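PDB 3QMW: thioesterase from Streptomyces coelicolor, which probably hydrolyses thioester bonds as an alpha/beta-hydrolase-fold thioesterase (RedJ) of the prodiginine biosynthetic pathway. Local coordinates for residues 89-93 with 94-98. Sequence-based numbering, arbitrary orientation.
Sequences ALEEH and RLTHD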
loop_
_atom_site.group_PDB
_atom_site.type_symbol
_atom_site.label_atom_id
_atom_site.label_comp_id
_atom_site.label_asym_id
_atom_site.label_seq_id
_atom_site.Cartn_x
_atom_site.Cartn_y
_atom_site.Cartn_z
ATOM N N ALA D 89 -3.858 27.534 11.343
ATOM C CA ALA D 89 -4.872 26.873 10.516
ATOM C C ALA D 89 -5.306 25.487 11.027
ATOM O O ALA D 89 -6.500 25.156 11.042
ATOM C CB ALA D 89 -4.354 26.756 9.095
ATOM N N LEU D 90 -4.336 24.681 11.440
ATOM C CA LEU D 90 -4.632 23.351 11.959
ATOM C C LEU D 90 -5.415 23.423 13.259
ATOM O O LEU D 90 -6.417 22.722 13.423
ATOM C CB LEU D 90 -3.346 22.552 12.166
ATOM C CG LEU D 90 -2.675 22.096 10.875
ATOM C CD1 LEU D 90 -1.219 21.732 11.119
ATOM C CD2 LEU D 90 -3.449 20.930 10.287
ATOM N N GLU D 91 -4.949 24.259 14.185
ATOM C CA GLU D 91 -5.641 24.459 15.461
ATOM C C GLU D 91 -7.043 25.037 15.230
ATOM O O GLU D 91 -7.971 24.714 15.968
ATOM C CB GLU D 91 -4.829 25.372 16.408
ATOM C CG GLU D 91 -3.583 24.710 17.041
ATOM C CD GLU D 91 -2.910 25.563 18.138
ATOM O OE1 GLU D 91 -2.979 26.814 18.068
ATOM O OE2 GLU D 91 -2.300 24.978 19.073
ATOM N N GLU D 92 -7.197 25.864 14.193
ATOM C CA GLU D 92 -8.479 26.523 13.908
ATOM C C GLU D 92 -9.485 25.589 13.230
ATOM O O GLU D 92 -10.644 25.954 13.049
ATOM C CB GLU D 92 -8.265 27.784 13.059
ATOM C CG GLU D 92 -9.429 28.805 13.117
ATOM C CD GLU D 92 -9.285 29.879 14.209
ATOM O OE1 GLU D 92 -8.261 29.904 14.923
ATOM O OE2 GLU D 92 -10.201 30.719 14.335
ATOM N N HIS D 93 -9.042 24.393 12.847
ATOM C CA HIS D 93 -9.941 23.378 12.309
ATOM C C HIS D 93 -9.809 22.023 13.007
ATOM O O HIS D 93 -10.164 20.990 12.436
ATOM C CB HIS D 93 -9.718 23.234 10.813
ATOM C CG HIS D 93 -9.914 24.510 10.057
ATOM N ND1 HIS D 93 -8.870 25.203 9.483
ATOM C CD2 HIS D 93 -11.032 25.231 9.799
ATOM C CE1 HIS D 93 -9.338 26.284 8.886
ATOM N NE2 HIS D 93 -10.646 26.327 9.064
ATOM N N ARG D 94 -9.308 22.028 14.244
ATOM C CA ARG D 94 -9.358 20.850 15.115
ATOM C C ARG D 94 -8.727 19.614 14.480
ATOM O O ARG D 94 -9.261 18.512 14.602
ATOM C CB ARG D 94 -10.813 20.545 15.492
ATOM C CG ARG D 94 -11.616 21.761 15.962
ATOM C CD ARG D 94 -11.100 22.289 17.291
ATOM N NE ARG D 94 -11.452 21.384 18.387
ATOM C CZ ARG D 94 -12.118 21.727 19.490
ATOM N NH1 ARG D 94 -12.368 20.796 20.401
ATOM N NH2 ARG D 94 -12.517 22.982 19.716
ATOM N N LEU D 95 -7.597 19.805 13.802
ATOM C CA LEU D 95 -6.910 18.712 13.110
ATOM C C LEU D 95 -5.739 18.168 13.902
ATOM O O LEU D 95 -5.208 17.110 13.572
ATOM C CB LEU D 95 -6.389 19.179 11.751
ATOM C CG LEU D 95 -7.431 19.499 10.688
ATOM C CD1 LEU D 95 -6.726 19.960 9.440
ATOM C CD2 LEU D 95 -8.306 18.296 10.402
ATOM N N THR D 96 -5.341 18.883 14.947
ATOM C CA THR D 96 -4.159 18.533 15.725
ATOM C C THR D 96 -4.518 17.552 16.855
ATOM O O THR D 96 -4.333 17.841 18.039
ATOM C CB THR D 96 -3.510 19.804 16.274
ATOM O OG1 THR D 96 -4.493 20.559 16.986
ATOM C CG2 THR D 96 -2.970 20.662 15.127
ATOM N N HIS D 97 -5.042 16.391 16.460
ATOM C CA HIS D 97 -5.402 15.304 17.372
ATOM C C HIS D 97 -5.614 14.063 16.523
ATOM O O HIS D 97 -6.363 14.116 15.552
ATOM C CB HIS D 97 -6.692 15.626 18.149
ATOM C CG HIS D 97 -7.943 15.609 17.313
ATOM N ND1 HIS D 97 -8.453 14.456 16.753
ATOM C CD2 HIS D 97 -8.799 16.601 16.963
ATOM C CE1 HIS D 97 -9.553 14.743 16.080
ATOM N NE2 HIS D 97 -9.782 16.039 16.187
ATOM N N ASP D 98 -4.975 12.950 16.867
ATOM C CA ASP D 98 -5.085 11.734 16.041
ATOM C C ASP D 98 -4.765 12.093 14.578
ATOM O O ASP D 98 -5.644 12.116 13.694
ATOM C CB ASP D 98 -6.481 11.080 16.164
ATOM C CG ASP D 98 -6.791 10.582 17.585
ATOM O OD1 ASP D 98 -5.844 10.241 18.337
ATOM O OD2 ASP D 98 -7.995 10.526 17.939
HETATM O O HOH W 1 -11.122 18.463 12.620
#
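A Schellman motif follows the C-terminal turn of helix 79-91 of this alpha/beta hydrolase, joining Leu90 to Leu95 as the chain turns toward strand 99-104, and it illustrates how a helix terminus can pair a backbone bond with an apolar contact. The defining six-to-one bond runs from Leu95 N to Leu90 O at 3.2 Å and is nearly straight, its N-H...O angle being 173°. Its companion, from Arg94 N to Glu91 O, is weak at 3.5 Å and closes a type I turn. What reverses the chain is the left-handed backbone of Arg94 (phi 55°), in a position often given to glycine. Leu90 O also accepts His93 N at 3.2 Å; the two donors approach from opposite faces of the carbonyl plane, so one oxygen serves both the last turn and the cap.

The hydrophobic half of the motif lies between the same two leucines. Leu95 CG sits beside its own backbone N, anti to the carbonyl carbon (chi1 -68°), and with the second torsion extended Leu95 CD1 meets Leu90 CD2 at 3.5 Å, the side chains crossing at about a right angle. Phe12 of the second subunit packs on both, while Val114 of helix 106-120 touches Leu90, so the cap adjoins both helix 106-120 and the second subunit. Shortening Leu95 to an alanine would remove CD1 and is likely to leave Leu90 CD2 with little more than the CB to rest against, opening a gap beside Phe12 of that subunit. One residue on, the methyl of Thr96 rests against Leu90, CG2 lying 3.5 Å from Leu90 CB. A water donates to His93 O at 2.7 Å and, more weakly, to Arg94 O.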